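Long-range contacts in predicted ATPase of the ABC class (Vibrio vulnificus, PDB 5D6A), which probably binds and hydrolyses ATP as an ABC-class P-loop ATPase, and is caught here with the ATP analogue AMP-PNP: residues 313-321 against 341-349; 469-479 against 488-496. All coordinates share one frame; numbering follows the deposited sequence.

In the fold
Contact 1 and contact 2 lie in different parts of the chain and share no helix or strand. Their centres are 27 Å apart and their nearest atoms about 9 Å. Contact 1 is buried in the P-loop domain, where a connecting loop lies along helix 339-352 near bound nucleotide; its chemistry is mainly apolar packing of leucines, alanines and a tyrosine, with a water joining loop to helix. Contact 2 is only partly buried. There a short helix and the chain leaving it meet a hairpin of the C-terminal region, combining a direct backbone hydrogen bond and a glycine-glycine approach with a phenylalanine on the inner side and two crossing arginines on the more exposed side.

Contact 1: 313-321 against 341-349; sequences HLNLSNYIN and TSQAAWLQE
Leu314, Leu316, Tyr319 and Ile320, from the loop between strands 311-312 and 332-334, pack along helix 339-352 of the P-loop ATPase domain. The apolar part of the interface runs the length of the helix segment. At its start Ile320 CD1 reaches the methyl CG2 of Thr341, 4.0 Å away, and the Thr341 side chain is itself about 5 Å from bound AMP-PNP and packs on Phe268 of the second subunit. One turn on, Tyr319 CB lies 4.1 Å from Ala344 CB, while the far end of its ring meets the CD2 branch of Leu347. Leu316 CD2 lies on the helix backbone at Ala345 CA. With CG anti to the backbone N (chi1 -173°), Leu314 sends CD2 to within 3.6 Å of Ala345 CB and also against Glu349 CG, whose carboxylate goes on to a salt bridge with Arg309.

A single water, water 1, makes the polar link between the segments. It donates to Asn315 O (2.9 Å) and to Gln348 OE1 (2.8 Å) and accepts from Asn318 N (3.2 Å), tying the loop backbone to a buried glutamine. The Asn318 amide turns elsewhere, its ND2 bonding to Val457 O. Gln348 is bent at chi2 (63°); its CG lies against Asn315 O, and its OE1 near the plane of the Tyr319 ring, at the edge, 3.6 Å from CE2.

Contact 2: 469-479 against 488-496; sequences LMNILTDGKFR and LRFGKEFTD
Gly491 N donates to Arg479 O at 2.8 Å, with an N-H...O angle of 159° and the donor tilted from the carbonyl plane, so the tip of the hairpin is fastened to the chain leaving helix 468-475. A second, water-mediated link lies beside it: water 2 donates to Ile472 O (2.9 Å) and accepts from Lys492 N. Between these links the backbones close in, Gly476 CA and Gly491 CA standing 3.7 Å apart at the point where the helix ends and the hairpin turns.

On the inner side, Phe490 lies against the helix. Leu473 CD2 sits over one face of its ring in a CH-pi contact, 4.0 Å from the centroid, and Leu469 O lies at the ring edge, near CE2. Ile472 CG2, anti to the backbone N, points at the hairpin and meets both Phe490 and the CG of Glu493 (3.6 Å). Trp516 of helix 506-519 adds an edge-to-face partner to the Phe490 ring.

The outer side is charged. Arg489 runs extended, and its NE bonds Gly491 O at 2.7 Å almost in the guanidinium plane, which fixes the rotation of that group. The Arg479 side chain crosses that of Arg489 at about a right angle, the guanidinium planes 31° apart, with NE over one guanidinium face of Arg489, 3.6 Å from its NH1; solvent exposure of Arg479 probably tempers the like charges. This is a beta hairpin with a two-residue loop, a type II' turn (Phe490 to Glu493) with Gly491 second at positive phi, packed along a short helix with the turn against its C-terminal end.

Contact 1: 313-321 against 341-349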
# COMPACT_ATOMS: atom_id res chain seq x y z
N HIS A 313 -13.79 20.28 4.13
CA HIS A 313 -14.01 21.72 4.06
C HIS A 313 -12.75 22.55 3.82
O HIS A 313 -12.46 23.50 4.55
CB HIS A 313 -14.70 22.16 5.35
CG HIS A 313 -15.99 21.44 5.60
ND1 HIS A 313 -17.19 21.88 5.10
CD2 HIS A 313 -16.25 20.30 6.27
CE1 HIS A 313 -18.15 21.05 5.47
NE2 HIS A 313 -17.61 20.07 6.18
N LEU A 314 -12.02 22.18 2.77
CA LEU A 314 -10.77 22.83 2.41
C LEU A 314 -11.00 23.81 1.26
O LEU A 314 -11.78 23.52 0.35
CB LEU A 314 -9.76 21.77 1.99
CG LEU A 314 -8.32 22.19 1.72
CD1 LEU A 314 -7.68 22.77 2.97
CD2 LEU A 314 -7.52 20.99 1.23
N ASN A 315 -10.33 24.96 1.32
CA ASN A 315 -10.44 25.99 0.28
C ASN A 315 -9.39 25.76 -0.80
O ASN A 315 -8.20 25.88 -0.54
CB ASN A 315 -10.28 27.38 0.90
CG ASN A 315 -10.52 28.51 -0.09
OD1 ASN A 315 -10.49 28.32 -1.30
ND2 ASN A 315 -10.75 29.71 0.43
N LEU A 316 -9.84 25.44 -2.01
CA LEU A 316 -8.94 25.18 -3.12
C LEU A 316 -9.04 26.24 -4.21
O LEU A 316 -8.66 26.00 -5.36
CB LEU A 316 -9.23 23.80 -3.71
CG LEU A 316 -9.21 22.65 -2.70
CD1 LEU A 316 -9.54 21.32 -3.37
CD2 LEU A 316 -7.86 22.56 -2.00
N SER A 317 -9.54 27.42 -3.85
CA SER A 317 -9.72 28.52 -4.81
C SER A 317 -8.45 28.86 -5.58
O SER A 317 -8.51 29.23 -6.74
CB SER A 317 -10.21 29.78 -4.09
OG SER A 317 -11.46 29.54 -3.46
N ASN A 318 -7.29 28.72 -4.93
CA ASN A 318 -6.01 29.03 -5.57
C ASN A 318 -5.61 28.06 -6.67
O ASN A 318 -4.72 28.37 -7.46
CB ASN A 318 -4.89 29.09 -4.53
CG ASN A 318 -5.08 30.21 -3.52
OD1 ASN A 318 -5.85 31.15 -3.75
ND2 ASN A 318 -4.37 30.13 -2.41
N TYR A 319 -6.26 26.90 -6.74
CA TYR A 319 -5.91 25.91 -7.75
C TYR A 319 -7.11 25.49 -8.58
O TYR A 319 -7.08 25.56 -9.81
CB TYR A 319 -5.24 24.71 -7.09
CG TYR A 319 -4.09 25.12 -6.20
CD1 TYR A 319 -2.86 25.48 -6.75
CD2 TYR A 319 -4.23 25.17 -4.82
CE1 TYR A 319 -1.81 25.87 -5.95
CE2 TYR A 319 -3.18 25.56 -4.01
CZ TYR A 319 -1.97 25.91 -4.58
OH TYR A 319 -0.92 26.30 -3.79
N ILE A 320 -8.18 25.07 -7.92
CA ILE A 320 -9.40 24.66 -8.61
C ILE A 320 -10.33 25.87 -8.71
O ILE A 320 -10.62 26.52 -7.71
CB ILE A 320 -10.10 23.49 -7.89
CG1 ILE A 320 -9.14 22.30 -7.80
CG2 ILE A 320 -11.38 23.11 -8.61
CD1 ILE A 320 -9.69 21.11 -7.06
N ASN A 321 -10.81 26.14 -9.92
CA ASN A 321 -11.68 27.29 -10.16
C ASN A 321 -13.16 26.93 -10.27
O ASN A 321 -14.02 27.67 -9.78
CB ASN A 321 -11.21 28.01 -11.43
CG ASN A 321 -9.80 28.54 -11.31
OD1 ASN A 321 -9.35 28.92 -10.23
ND2 ASN A 321 -9.09 28.60 -12.43
N THR A 341 -7.29 16.80 -7.83
CA THR A 341 -8.01 17.36 -6.70
C THR A 341 -7.31 17.00 -5.40
O THR A 341 -7.13 17.86 -4.53
CB THR A 341 -9.45 16.85 -6.65
OG1 THR A 341 -10.12 17.17 -7.88
CG2 THR A 341 -10.21 17.48 -5.50
N SER A 342 -6.93 15.74 -5.26
CA SER A 342 -6.27 15.28 -4.05
C SER A 342 -4.90 15.91 -3.88
O SER A 342 -4.49 16.22 -2.77
CB SER A 342 -6.12 13.75 -4.06
OG SER A 342 -5.37 13.33 -5.18
N GLN A 343 -4.18 16.10 -4.98
CA GLN A 343 -2.86 16.69 -4.89
C GLN A 343 -2.97 18.17 -4.54
O GLN A 343 -2.20 18.68 -3.73
CB GLN A 343 -2.05 16.46 -6.17
CG GLN A 343 -0.58 16.79 -6.00
CD GLN A 343 0.31 16.19 -7.08
OE1 GLN A 343 -0.16 15.79 -8.15
NE2 GLN A 343 1.61 16.11 -6.80
N ALA A 344 -3.95 18.84 -5.14
CA ALA A 344 -4.20 20.26 -4.87
C ALA A 344 -4.56 20.43 -3.39
O ALA A 344 -4.07 21.34 -2.71
CB ALA A 344 -5.32 20.79 -5.75
N ALA A 345 -5.41 19.54 -2.90
CA ALA A 345 -5.82 19.55 -1.51
C ALA A 345 -4.60 19.35 -0.62
O ALA A 345 -4.38 20.12 0.31
CB ALA A 345 -6.86 18.47 -1.25
N TRP A 346 -3.81 18.33 -0.93
CA TRP A 346 -2.60 18.03 -0.15
C TRP A 346 -1.72 19.27 -0.09
O TRP A 346 -1.20 19.64 0.97
CB TRP A 346 -1.79 16.91 -0.82
CG TRP A 346 -0.80 16.22 0.11
CD1 TRP A 346 -0.19 16.76 1.21
CD2 TRP A 346 -0.26 14.91 -0.05
NE1 TRP A 346 0.66 15.84 1.77
CE2 TRP A 346 0.64 14.70 1.02
CE3 TRP A 346 -0.46 13.88 -0.97
CZ2 TRP A 346 1.34 13.50 1.19
CZ3 TRP A 346 0.23 12.70 -0.80
CH2 TRP A 346 1.12 12.52 0.26
N LEU A 347 -1.56 19.92 -1.24
CA LEU A 347 -0.74 21.11 -1.34
C LEU A 347 -1.22 22.18 -0.36
O LEU A 347 -0.46 22.64 0.49
CB LEU A 347 -0.74 21.65 -2.78
CG LEU A 347 0.05 22.93 -3.06
CD1 LEU A 347 1.47 22.84 -2.56
CD2 LEU A 347 0.03 23.22 -4.55
N GLN A 348 -2.50 22.54 -0.46
CA GLN A 348 -3.08 23.55 0.41
C GLN A 348 -2.94 23.16 1.89
O GLN A 348 -2.62 24.00 2.72
CB GLN A 348 -4.55 23.75 0.07
CG GLN A 348 -5.19 24.92 0.81
CD GLN A 348 -4.55 26.25 0.46
OE1 GLN A 348 -4.20 26.50 -0.70
NE2 GLN A 348 -4.42 27.13 1.45
N GLU A 349 -3.19 21.89 2.19
CA GLU A 349 -3.08 21.39 3.56
C GLU A 349 -1.68 21.57 4.13
O GLU A 349 -1.52 21.85 5.31
CB GLU A 349 -3.48 19.91 3.63
CG GLU A 349 -4.97 19.66 3.40
CD GLU A 349 -5.31 18.19 3.20
OE1 GLU A 349 -4.40 17.38 2.94
OE2 GLU A 349 -6.51 17.85 3.29
O HOH W 1 -6.31 26.92 -2.48

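Contact 2: 469-479 against 488-496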
# COMPACT_ATOMS: atom_id res chain seq x y z
N LEU A 469 -13.79 13.99 18.30
CA LEU A 469 -12.87 12.84 18.32
C LEU A 469 -13.20 11.92 19.49
O LEU A 469 -13.02 10.70 19.40
CB LEU A 469 -11.42 13.32 18.43
CG LEU A 469 -10.87 14.08 17.22
CD1 LEU A 469 -9.55 14.76 17.56
CD2 LEU A 469 -10.70 13.15 16.03
N MSE A 470 -13.69 12.50 20.58
CA MSE A 470 -14.08 11.74 21.77
C MSE A 470 -15.21 10.81 21.45
O MSE A 470 -15.25 9.68 21.94
CB MSE A 470 -14.48 12.73 22.87
CG MSE A 470 -14.93 12.07 24.17
SE MSE A 470 -13.47 11.00 24.95
CE MSE A 470 -12.53 12.44 25.91
N ASN A 471 -16.14 11.28 20.62
CA ASN A 471 -17.29 10.47 20.21
C ASN A 471 -16.87 9.20 19.46
O ASN A 471 -17.50 8.15 19.61
CB ASN A 471 -18.25 11.30 19.36
CG ASN A 471 -18.85 12.47 20.12
OD1 ASN A 471 -18.68 12.59 21.33
ND2 ASN A 471 -19.56 13.33 19.41
N ILE A 472 -15.81 9.30 18.68
CA ILE A 472 -15.29 8.16 17.93
C ILE A 472 -14.69 7.15 18.92
O ILE A 472 -14.85 5.95 18.75
CB ILE A 472 -14.24 8.60 16.89
CG1 ILE A 472 -14.86 9.61 15.91
CG2 ILE A 472 -13.70 7.39 16.13
CD1 ILE A 472 -13.87 10.16 14.90
N LEU A 473 -14.00 7.65 19.94
CA LEU A 473 -13.41 6.78 20.96
C LEU A 473 -14.47 6.03 21.76
O LEU A 473 -14.33 4.84 22.00
CB LEU A 473 -12.52 7.57 21.92
CG LEU A 473 -11.16 8.05 21.41
CD1 LEU A 473 -10.56 9.05 22.39
CD2 LEU A 473 -10.20 6.89 21.20
N THR A 474 -15.52 6.74 22.17
CA THR A 474 -16.60 6.11 22.96
C THR A 474 -17.30 5.02 22.15
O THR A 474 -17.51 3.92 22.65
CB THR A 474 -17.64 7.14 23.45
OG1 THR A 474 -18.13 7.90 22.34
CG2 THR A 474 -17.02 8.09 24.47
N ASP A 475 -17.64 5.33 20.90
CA ASP A 475 -18.29 4.36 20.03
C ASP A 475 -17.33 3.23 19.67
O ASP A 475 -17.77 2.11 19.37
CB ASP A 475 -18.79 5.02 18.74
CG ASP A 475 -19.93 6.01 18.98
OD1 ASP A 475 -20.52 6.00 20.09
OD2 ASP A 475 -20.25 6.79 18.06
N GLY A 476 -16.03 3.51 19.71
CA GLY A 476 -15.02 2.53 19.35
C GLY A 476 -14.24 1.89 20.48
O GLY A 476 -13.15 1.36 20.24
N LYS A 477 -14.77 1.94 21.69
CA LYS A 477 -14.12 1.31 22.85
C LYS A 477 -12.71 1.84 23.15
O LYS A 477 -11.84 1.09 23.60
CB LYS A 477 -14.06 -0.21 22.63
CG LYS A 477 -15.41 -0.82 22.30
CD LYS A 477 -15.28 -2.28 21.91
CE LYS A 477 -16.65 -2.92 21.69
NZ LYS A 477 -16.53 -4.37 21.39
N PHE A 478 -12.49 3.14 22.90
CA PHE A 478 -11.20 3.79 23.15
C PHE A 478 -10.01 3.02 22.55
O PHE A 478 -8.92 3.01 23.11
CB PHE A 478 -10.99 3.99 24.66
CG PHE A 478 -12.10 4.76 25.32
CD1 PHE A 478 -12.09 6.14 25.33
CD2 PHE A 478 -13.16 4.09 25.91
CE1 PHE A 478 -13.12 6.85 25.93
CE2 PHE A 478 -14.19 4.79 26.52
CZ PHE A 478 -14.17 6.17 26.53
N ARG A 479 -10.25 2.42 21.39
CA ARG A 479 -9.25 1.60 20.71
C ARG A 479 -8.29 2.56 20.00
O ARG A 479 -8.73 3.48 19.31
CB ARG A 479 -9.98 0.73 19.68
CG ARG A 479 -9.52 -0.71 19.51
CD ARG A 479 -8.08 -0.90 19.10
NE ARG A 479 -7.90 -2.27 18.59
CZ ARG A 479 -6.73 -2.85 18.34
NH1 ARG A 479 -6.69 -4.09 17.87
NH2 ARG A 479 -5.60 -2.21 18.57
N LEU A 488 -3.89 3.39 10.61
CA LEU A 488 -4.04 3.88 11.98
C LEU A 488 -5.49 3.72 12.41
O LEU A 488 -6.40 4.27 11.78
CB LEU A 488 -3.66 5.36 12.08
CG LEU A 488 -3.99 6.02 13.43
CD1 LEU A 488 -3.35 5.28 14.60
CD2 LEU A 488 -3.58 7.48 13.42
N ARG A 489 -5.70 2.96 13.48
CA ARG A 489 -7.04 2.73 13.99
C ARG A 489 -7.34 3.62 15.20
O ARG A 489 -6.58 3.64 16.17
CB ARG A 489 -7.23 1.27 14.37
CG ARG A 489 -8.63 0.97 14.87
CD ARG A 489 -8.85 -0.50 15.16
NE ARG A 489 -10.18 -0.74 15.69
CZ ARG A 489 -10.69 -1.94 15.94
NH1 ARG A 489 -9.97 -3.04 15.71
NH2 ARG A 489 -11.92 -2.05 16.43
N PHE A 490 -8.44 4.36 15.11
CA PHE A 490 -8.88 5.25 16.16
C PHE A 490 -10.35 4.92 16.38
O PHE A 490 -11.23 5.42 15.67
CB PHE A 490 -8.66 6.70 15.74
CG PHE A 490 -8.84 7.70 16.85
CD1 PHE A 490 -7.85 7.86 17.81
CD2 PHE A 490 -9.97 8.50 16.92
CE1 PHE A 490 -8.00 8.78 18.83
CE2 PHE A 490 -10.12 9.43 17.93
CZ PHE A 490 -9.13 9.57 18.89
N GLY A 491 -10.61 4.03 17.34
CA GLY A 491 -11.96 3.56 17.61
C GLY A 491 -12.29 2.50 16.57
O GLY A 491 -11.56 1.52 16.43
N LYS A 492 -13.38 2.70 15.84
CA LYS A 492 -13.79 1.78 14.78
C LYS A 492 -13.28 2.29 13.42
O LYS A 492 -13.39 1.60 12.41
CB LYS A 492 -15.32 1.64 14.77
CG LYS A 492 -15.87 0.93 16.01
CD LYS A 492 -17.35 1.18 16.29
CE LYS A 492 -18.30 0.71 15.20
NZ LYS A 492 -18.28 1.54 13.96
N GLU A 493 -12.71 3.50 13.41
CA GLU A 493 -12.24 4.15 12.18
C GLU A 493 -10.80 3.81 11.81
O GLU A 493 -9.91 3.85 12.65
CB GLU A 493 -12.37 5.67 12.33
CG GLU A 493 -13.77 6.13 12.72
CD GLU A 493 -14.83 5.71 11.72
OE1 GLU A 493 -14.57 5.81 10.50
OE2 GLU A 493 -15.92 5.30 12.15
N PHE A 494 -10.60 3.50 10.53
CA PHE A 494 -9.28 3.17 9.99
C PHE A 494 -8.85 4.26 9.03
O PHE A 494 -9.58 4.60 8.10
CB PHE A 494 -9.31 1.83 9.27
CG PHE A 494 -9.48 0.65 10.18
CD1 PHE A 494 -8.38 0.01 10.71
CD2 PHE A 494 -10.75 0.20 10.50
CE1 PHE A 494 -8.54 -1.08 11.55
CE2 PHE A 494 -10.92 -0.89 11.34
CZ PHE A 494 -9.80 -1.53 11.86
N THR A 495 -7.65 4.79 9.25
CA THR A 495 -7.10 5.85 8.40
C THR A 495 -5.96 5.31 7.55
O THR A 495 -5.00 4.76 8.06
CB THR A 495 -6.56 7.01 9.25
OG1 THR A 495 -7.61 7.52 10.09
CG2 THR A 495 -6.04 8.13 8.36
N ASP A 496 -6.08 5.50 6.24
CA ASP A 496 -5.07 5.05 5.31
C ASP A 496 -3.95 6.10 5.23
O ASP A 496 -4.18 7.25 4.86
CB ASP A 496 -5.70 4.82 3.93
CG ASP A 496 -4.74 4.23 2.93
OD1 ASP A 496 -3.54 4.10 3.26
OD2 ASP A 496 -5.18 3.89 1.82
O HOH W 2 -15.46 4.37 16.42